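Local coordinates for sensor protein (Shewanella oneidensis, PDB 3LIC) that probably senses an extracellular signal through its PDC-fold domain and relays it across the membrane to its own histidine kinase part in two-component signalling, at residues 215-220 with 232-237; 242-247 with 255-260. One frame throughout, in Å; residues are numbered along the deposited sequence.

Contact 1 (215-220 with 232-237)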
ATOM      1  N   ILE A 215     -22.651  -0.387  20.836  1.00 42.79           N
ATOM      2  CA  ILE A 215     -23.955  -0.530  20.132  1.00 41.86           C
ATOM      3  C   ILE A 215     -24.061   0.359  18.902  1.00 40.16           C
ATOM      4  O   ILE A 215     -24.578  -0.047  17.887  1.00 39.41           O
ATOM      5  CB  ILE A 215     -25.175  -0.225  21.064  1.00 41.84           C
ATOM      6  CG1 ILE A 215     -25.412  -1.400  21.984  1.00 43.08           C
ATOM      7  CG2 ILE A 215     -26.447  -0.014  20.235  1.00 42.70           C
ATOM      8  CD1 ILE A 215     -25.430  -2.743  21.213  1.00 44.69           C
ATOM      9  N   LYS A 216     -23.557   1.579  19.018  1.00 39.69           N
ATOM     10  CA  LYS A 216     -23.557   2.529  17.926  1.00 38.86           C
ATOM     11  C   LYS A 216     -22.757   2.110  16.715  1.00 38.61           C
ATOM     12  O   LYS A 216     -23.055   2.560  15.613  1.00 38.96           O
ATOM     13  CB  LYS A 216     -23.126   3.880  18.445  1.00 38.96           C
ATOM     14  CG  LYS A 216     -23.952   4.254  19.660  1.00 39.82           C
ATOM     15  CD  LYS A 216     -23.645   5.634  20.218  1.00 42.51           C
ATOM     16  CE  LYS A 216     -23.017   5.480  21.577  1.00 46.10           C
ATOM     17  NZ  LYS A 216     -22.968   6.794  22.267  1.00 49.07           N
ATOM     18  N   ASN A 217     -21.791   1.204  16.868  1.00 37.73           N
ATOM     19  CA  ASN A 217     -20.928   0.867  15.724  1.00 37.34           C
ATOM     20  C   ASN A 217     -21.354  -0.310  14.918  1.00 36.78           C
ATOM     21  O   ASN A 217     -20.723  -0.653  13.925  1.00 36.28           O
ATOM     22  CB  ASN A 217     -19.481   0.677  16.137  1.00 36.91           C
ATOM     23  CG  ASN A 217     -18.872   1.950  16.700  1.00 38.89           C
ATOM     24  OD1 ASN A 217     -19.376   3.070  16.495  1.00 39.34           O
ATOM     25  ND2 ASN A 217     -17.793   1.782  17.451  1.00 39.75           N
ATOM     26  N   ILE A 218     -22.444  -0.933  15.334  1.00 37.55           N
ATOM     27  CA  ILE A 218     -22.855  -2.180  14.718  1.00 36.92           C
ATOM     28  C   ILE A 218     -23.033  -2.051  13.227  1.00 36.51           C
ATOM     29  O   ILE A 218     -22.493  -2.870  12.482  1.00 37.12           O
ATOM     30  CB  ILE A 218     -24.142  -2.744  15.352  1.00 38.00           C
ATOM     31  CG1 ILE A 218     -23.876  -3.049  16.831  1.00 38.12           C
ATOM     32  CG2 ILE A 218     -24.678  -3.981  14.508  1.00 37.37           C
ATOM     33  CD1 ILE A 218     -25.095  -3.630  17.588  1.00 37.35           C
ATOM     34  N   ALA A 219     -23.803  -1.052  12.772  1.00 35.75           N
ATOM     35  CA  ALA A 219     -24.067  -0.936  11.334  1.00 34.37           C
ATOM     36  C   ALA A 219     -22.774  -0.637  10.564  1.00 34.37           C
ATOM     37  O   ALA A 219     -22.575  -1.123   9.445  1.00 34.52           O
ATOM     38  CB  ALA A 219     -25.147   0.115  11.039  1.00 33.86           C
ATOM     39  N   PHE A 220     -21.890   0.171  11.148  1.00 33.40           N
ATOM     40  CA  PHE A 220     -20.608   0.430  10.500  1.00 32.39           C
ATOM     41  C   PHE A 220     -19.831  -0.902  10.437  1.00 31.91           C
ATOM     42  O   PHE A 220     -19.332  -1.296   9.384  1.00 32.28           O
ATOM     43  CB  PHE A 220     -19.834   1.541  11.241  1.00 31.97           C
ATOM     44  CG  PHE A 220     -18.599   2.007  10.522  1.00 32.13           C
ATOM     45  CD1 PHE A 220     -18.642   2.289   9.179  1.00 29.09           C
ATOM     46  CD2 PHE A 220     -17.375   2.140  11.208  1.00 35.18           C
ATOM     47  CE1 PHE A 220     -17.523   2.706   8.490  1.00 32.35           C
ATOM     48  CE2 PHE A 220     -16.229   2.561  10.532  1.00 34.29           C
ATOM     49  CZ  PHE A 220     -16.304   2.852   9.151  1.00 32.61           C
ATOM     50  N   ALA A 232     -22.536   5.012   6.898  1.00 25.47           N
ATOM     51  CA  ALA A 232     -22.977   4.708   8.219  1.00 25.74           C
ATOM     52  C   ALA A 232     -22.245   5.639   9.150  1.00 27.15           C
ATOM     53  O   ALA A 232     -21.204   6.140   8.800  1.00 26.38           O
ATOM     54  CB  ALA A 232     -22.652   3.277   8.585  1.00 25.55           C
ATOM     55  N   SER A 233     -22.784   5.874  10.343  1.00 28.49           N
ATOM     56  CA  SER A 233     -21.990   6.553  11.323  1.00 30.72           C
ATOM     57  C   SER A 233     -21.369   5.598  12.319  1.00 32.56           C
ATOM     58  O   SER A 233     -21.503   4.353  12.218  1.00 31.38           O
ATOM     59  CB  SER A 233     -22.764   7.648  12.051  1.00 30.42           C
ATOM     60  OG  SER A 233     -23.915   7.096  12.581  1.00 29.81           O
ATOM     61  N   PHE A 234     -20.625   6.208  13.241  1.00 34.72           N
ATOM     62  CA  PHE A 234     -19.880   5.466  14.239  1.00 38.26           C
ATOM     63  C   PHE A 234     -19.279   6.431  15.235  1.00 39.24           C
ATOM     64  O   PHE A 234     -19.253   7.633  14.955  1.00 38.95           O
ATOM     65  CB  PHE A 234     -18.826   4.558  13.585  1.00 37.09           C
ATOM     66  CG  PHE A 234     -17.559   5.240  13.265  1.00 39.35           C
ATOM     67  CD1 PHE A 234     -16.612   5.463  14.256  1.00 38.77           C
ATOM     68  CD2 PHE A 234     -17.276   5.627  11.968  1.00 39.49           C
ATOM     69  CE1 PHE A 234     -15.417   6.067  13.960  1.00 37.87           C
ATOM     70  CE2 PHE A 234     -16.096   6.237  11.681  1.00 38.87           C
ATOM     71  CZ  PHE A 234     -15.160   6.455  12.684  1.00 38.49           C
ATOM     72  N   VAL A 235     -18.896   5.910  16.410  1.00 41.39           N
ATOM     73  CA  VAL A 235     -18.108   6.662  17.417  1.00 43.49           C
ATOM     74  C   VAL A 235     -16.660   6.120  17.560  1.00 44.33           C
ATOM     75  O   VAL A 235     -16.397   4.907  17.386  1.00 44.22           O
ATOM     76  CB  VAL A 235     -18.787   6.695  18.830  1.00 43.63           C
ATOM     77  CG1 VAL A 235     -20.253   7.038  18.710  1.00 44.57           C
ATOM     78  CG2 VAL A 235     -18.616   5.364  19.539  1.00 44.69           C
ATOM     79  N   ASP A 236     -15.724   7.017  17.862  1.00 45.72           N
ATOM     80  CA  ASP A 236     -14.361   6.583  18.165  1.00 47.38           C
ATOM     81  C   ASP A 236     -14.251   6.445  19.681  1.00 49.22           C
ATOM     82  O   ASP A 236     -15.265   6.612  20.391  1.00 49.78           O
ATOM     83  CB  ASP A 236     -13.299   7.533  17.591  1.00 46.39           C
ATOM     84  CG  ASP A 236     -13.292   8.909  18.257  1.00 46.59           C
ATOM     85  OD1 ASP A 236     -14.055   9.208  19.226  1.00 44.97           O
ATOM     86  OD2 ASP A 236     -12.499   9.727  17.769  1.00 48.63           O
ATOM     87  N   ASP A 237     -13.035   6.166  20.176  1.00 50.73           N
ATOM     88  CA  ASP A 237     -12.781   5.999  21.622  1.00 51.51           C
ATOM     89  C   ASP A 237     -13.145   7.226  22.498  1.00 51.45           C
ATOM     90  O   ASP A 237     -13.582   7.064  23.647  1.00 52.31           O
ATOM     91  CB  ASP A 237     -11.329   5.567  21.836  1.00 52.06           C
ATOM     92  CG  ASP A 237     -10.841   4.616  20.730  1.00 55.62           C
ATOM     93  OD1 ASP A 237     -11.648   3.737  20.324  1.00 57.42           O
ATOM     94  OD2 ASP A 237      -9.670   4.746  20.254  1.00 58.17           O
TER
HETATM   95  O   HOH W   1     -22.509   1.872  12.750  1.00 35.87           O
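Asn217 reaches from segment 215-220 to the backbone of Val235 near the end of strand 230-235. Its OD1 accepts the N-H of Val235 at 2.9 Å, a fairly straight bond (162° at the hydrogen) lying in the plane of the amide carbonyl. The ND2 end leans weakly on Val235 O at 3.4 Å and has a firmer partner in Asp211 O, so the buried amide is fixed against flipping. Replacing Asn217 by alanine removes both amide ends, which is likely to leave the N-H of Val235 and the O of Asp211 without this partner. Water 1 makes a second polar link, donating to Lys216 O and to Ser233 O.

The apolar part centres on two phenylalanines. With CG of Phe220 turned opposite its own backbone N (chi1 -171°), the ring runs beside that of Phe234, their planes only 11° apart. They are slid well past each other, centroids 4.8 Å apart, and CD2 of Phe234 rides over the rim of one Phe220 face, 3.5 Å from CE2 of Phe220. The methyl of Ala232 lies 4.2 Å from CD1 of Phe220. On the surface, the aliphatic chain of Lys216 passes Val235 CG1.

The contact seats helix 218-226 on an outermost strand of the five-stranded antiparallel sheet; Phe220 continues inward to Ala244, Val246 and Val257, and Phe234 stacks on Tyr242.

Contact 2 (242-247 with 255-260); sequences YLASVA and RVVVMV
Strands 241-248 and 255-261 form a beta hairpin, and segments 242-247 and 255-260 pair in regular antiparallel register along it. Leu243 with Val260, Ser245 with Val258 and Ala247 with Val256 are the hydrogen-bonded pairs, each joined by two backbone bonds. These measure 2.8 to 2.9 Å between N and O at the Ser245 and Ala247 pairs and lengthen to 3.2 Å from Leu243 N to Val260 O. Between them, Ala244 faces Met259 and Val246 faces Val257 as non-hydrogen-bonded pairs, with CA-H...O contacts such as Ala244 CA to Val258 O at 3.1 Å.

On the face bearing Ala244, Val246, Val257 and Met259, the methyl of Ala244 meets CB of Met259 at 3.9 Å and CG1 of Val257 at 4.2 Å. Met259, a selenomethionine, has CG between its backbone N and carbonyl carbon (chi1 67°), which brings CG to 3.9 Å from CD1 of Tyr242. Its SE stands above the Tyr242 ring face, a distant Met-aromatic contact 5.4 Å from the centroid. Val246 and Arg255 run side by side; the guanidinium group beyond bonds to Asp187 O and Leu224 O.

Strands 230-235 and 183-186 flank the hairpin. Phe220 of helix 218-226 packs on Ala244, Val246 and Val257, while long helix 2-46 covers Val256 and Val258, where Ser245 OG is hydrogen-bonded to Ser18 OG and Gln231 NE2, a helix-flanked antiparallel sheet consistent with a PDC sensor domain.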
ATOM      1  N   TYR A 242     -18.859  10.140  13.979  1.00 25.54           N
ATOM      2  CA  TYR A 242     -18.490  10.438  12.597  1.00 23.73           C
ATOM      3  C   TYR A 242     -19.613   9.999  11.680  1.00 22.83           C
ATOM      4  O   TYR A 242     -20.270   9.011  11.957  1.00 21.58           O
ATOM      5  CB  TYR A 242     -17.235   9.656  12.201  1.00 23.37           C
ATOM      6  CG  TYR A 242     -15.993  10.127  12.887  1.00 25.22           C
ATOM      7  CD1 TYR A 242     -15.070  10.937  12.226  1.00 28.98           C
ATOM      8  CD2 TYR A 242     -15.734   9.761  14.182  1.00 24.66           C
ATOM      9  CE1 TYR A 242     -13.918  11.386  12.865  1.00 31.00           C
ATOM     10  CE2 TYR A 242     -14.628  10.188  14.817  1.00 30.22           C
ATOM     11  CZ  TYR A 242     -13.714  10.995  14.165  1.00 31.48           C
ATOM     12  OH  TYR A 242     -12.590  11.388  14.841  1.00 34.85           O
ATOM     13  N   LEU A 243     -19.782  10.689  10.561  1.00 21.37           N
ATOM     14  CA  LEU A 243     -20.476  10.123   9.436  1.00 21.81           C
ATOM     15  C   LEU A 243     -19.400   9.589   8.479  1.00 21.03           C
ATOM     16  O   LEU A 243     -18.355  10.236   8.291  1.00 21.35           O
ATOM     17  CB  LEU A 243     -21.363  11.209   8.769  1.00 22.35           C
ATOM     18  CG  LEU A 243     -22.828  11.349   9.262  1.00 25.21           C
ATOM     19  CD1 LEU A 243     -22.985  11.319  10.751  1.00 22.63           C
ATOM     20  CD2 LEU A 243     -23.454  12.597   8.655  1.00 25.09           C
ATOM     21  N   ALA A 244     -19.621   8.407   7.901  1.00 20.14           N
ATOM     22  CA  ALA A 244     -18.562   7.711   7.122  1.00 18.96           C
ATOM     23  C   ALA A 244     -19.151   7.130   5.864  1.00 19.49           C
ATOM     24  O   ALA A 244     -20.350   6.778   5.808  1.00 20.22           O
ATOM     25  CB  ALA A 244     -17.943   6.617   7.922  1.00 17.10           C
ATOM     26  N   SER A 245     -18.320   7.041   4.848  1.00 18.98           N
ATOM     27  CA  SER A 245     -18.718   6.447   3.615  1.00 19.53           C
ATOM     28  C   SER A 245     -17.608   5.526   3.181  1.00 20.32           C
ATOM     29  O   SER A 245     -16.445   5.927   3.153  1.00 21.42           O
ATOM     30  CB  SER A 245     -18.954   7.527   2.573  1.00 18.75           C
ATOM     31  OG  SER A 245     -19.329   6.962   1.360  1.00 19.01           O
ATOM     32  N   VAL A 246     -17.980   4.301   2.812  1.00 21.08           N
ATOM     33  CA  VAL A 246     -17.066   3.238   2.462  1.00 19.07           C
ATOM     34  C   VAL A 246     -17.238   3.031   0.983  1.00 20.62           C
ATOM     35  O   VAL A 246     -18.354   2.901   0.520  1.00 20.08           O
ATOM     36  CB  VAL A 246     -17.509   1.919   3.147  1.00 18.96           C
ATOM     37  CG1 VAL A 246     -16.648   0.690   2.689  1.00 16.83           C
ATOM     38  CG2 VAL A 246     -17.534   2.075   4.658  1.00 17.85           C
ATOM     39  N   ALA A 247     -16.134   2.973   0.230  1.00 21.66           N
ATOM     40  CA  ALA A 247     -16.198   2.654  -1.188  1.00 22.05           C
ATOM     41  C   ALA A 247     -15.226   1.521  -1.430  1.00 22.59           C
ATOM     42  O   ALA A 247     -14.177   1.429  -0.790  1.00 23.29           O
ATOM     43  CB  ALA A 247     -15.826   3.836  -2.027  1.00 20.24           C
ATOM     44  N   ARG A 255     -10.982  -1.367   0.562  1.00 20.48           N
ATOM     45  CA  ARG A 255     -11.918  -0.290   0.900  1.00 21.11           C
ATOM     46  C   ARG A 255     -11.277   1.078   1.228  1.00 20.78           C
ATOM     47  O   ARG A 255     -10.263   1.175   1.921  1.00 20.95           O
ATOM     48  CB  ARG A 255     -12.779  -0.677   2.096  1.00 21.42           C
ATOM     49  CG  ARG A 255     -14.146  -1.312   1.742  1.00 23.43           C
ATOM     50  CD  ARG A 255     -14.000  -2.720   1.209  1.00 25.84           C
ATOM     51  NE  ARG A 255     -13.125  -3.577   2.018  1.00 26.50           N
ATOM     52  CZ  ARG A 255     -13.482  -4.198   3.137  1.00 28.29           C
ATOM     53  NH1 ARG A 255     -14.695  -4.035   3.635  1.00 26.27           N
ATOM     54  NH2 ARG A 255     -12.596  -4.970   3.774  1.00 26.97           N
ATOM     55  N   VAL A 256     -11.931   2.145   0.796  1.00 20.36           N
ATOM     56  CA  VAL A 256     -11.526   3.449   1.213  1.00 19.25           C
ATOM     57  C   VAL A 256     -12.659   3.915   2.050  1.00 19.45           C
ATOM     58  O   VAL A 256     -13.811   3.805   1.628  1.00 19.51           O
ATOM     59  CB  VAL A 256     -11.373   4.368   0.013  1.00 19.90           C
ATOM     60  CG1 VAL A 256     -11.307   5.826   0.462  1.00 16.55           C
ATOM     61  CG2 VAL A 256     -10.086   3.965  -0.764  1.00 19.78           C
ATOM     62  N   VAL A 257     -12.348   4.397   3.247  1.00 19.10           N
ATOM     63  CA  VAL A 257     -13.363   4.966   4.121  1.00 19.83           C
ATOM     64  C   VAL A 257     -13.106   6.461   4.309  1.00 20.20           C
ATOM     65  O   VAL A 257     -12.024   6.843   4.729  1.00 19.91           O
ATOM     66  CB  VAL A 257     -13.305   4.316   5.515  1.00 20.03           C
ATOM     67  CG1 VAL A 257     -14.437   4.874   6.428  1.00 20.97           C
ATOM     68  CG2 VAL A 257     -13.348   2.787   5.398  1.00 20.05           C
ATOM     69  N   VAL A 258     -14.085   7.293   3.982  1.00 20.59           N
ATOM     70  CA  VAL A 258     -14.019   8.738   4.295  1.00 21.93           C
ATOM     71  C   VAL A 258     -14.978   9.024   5.464  1.00 22.40           C
ATOM     72  O   VAL A 258     -16.140   8.641   5.443  1.00 23.00           O
ATOM     73  CB  VAL A 258     -14.452   9.603   3.085  1.00 22.05           C
ATOM     74  CG1 VAL A 258     -14.367  11.114   3.438  1.00 22.28           C
ATOM     75  CG2 VAL A 258     -13.592   9.259   1.826  1.00 22.34           C
HETATM   76  N   MSE A 259     -14.485   9.675   6.494  1.00 23.96           N
HETATM   77  CA  MSE A 259     -15.257   9.901   7.711  1.00 24.97           C
HETATM   78  C   MSE A 259     -14.892  11.289   8.190  1.00 24.33           C
HETATM   79  O   MSE A 259     -13.710  11.655   8.153  1.00 23.95           O
HETATM   80  CB  MSE A 259     -14.896   8.872   8.762  1.00 24.89           C
HETATM   81  CG  MSE A 259     -13.516   9.023   9.260  1.00 33.42           C
HETATM   82 SE   MSE A 259     -12.721   7.302   9.828  1.00 58.37          SE
HETATM   83  CE  MSE A 259     -11.738   6.934   8.198  1.00 51.66           C
ATOM     84  N   VAL A 260     -15.897  12.068   8.613  1.00 24.13           N
ATOM     85  CA  VAL A 260     -15.664  13.404   9.177  1.00 23.17           C
ATOM     86  C   VAL A 260     -16.516  13.540  10.448  1.00 22.84           C
ATOM     87  O   VAL A 260     -17.631  13.022  10.515  1.00 22.09           O
ATOM     88  CB  VAL A 260     -16.040  14.496   8.152  1.00 24.58           C
ATOM     89  CG1 VAL A 260     -15.681  15.936   8.653  1.00 23.40           C
ATOM     90  CG2 VAL A 260     -15.413  14.195   6.783  1.00 22.47           C
TER

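In the fold
Both contacts reach the same five-stranded antiparallel sheet, contact 1 from a helix packed on an outermost strand, contact 2 within it; their centres are about 12 Å apart, and they follow each other along the chain. They join directly where strand 230-235 pairs with strand 241-248, through Phe234 O to Tyr242 N and Ala232 O to Ala244 N. Contact 2 is the more interior: almost all its residues are buried, between helices on both faces of the sheet, and its strands are tied by a regular backbone ladder. Contact 1, about 26 Å from the chain centre, is also largely buried but has an exposed margin, and binds helix to edge strand by an amide, a water and aromatic packing.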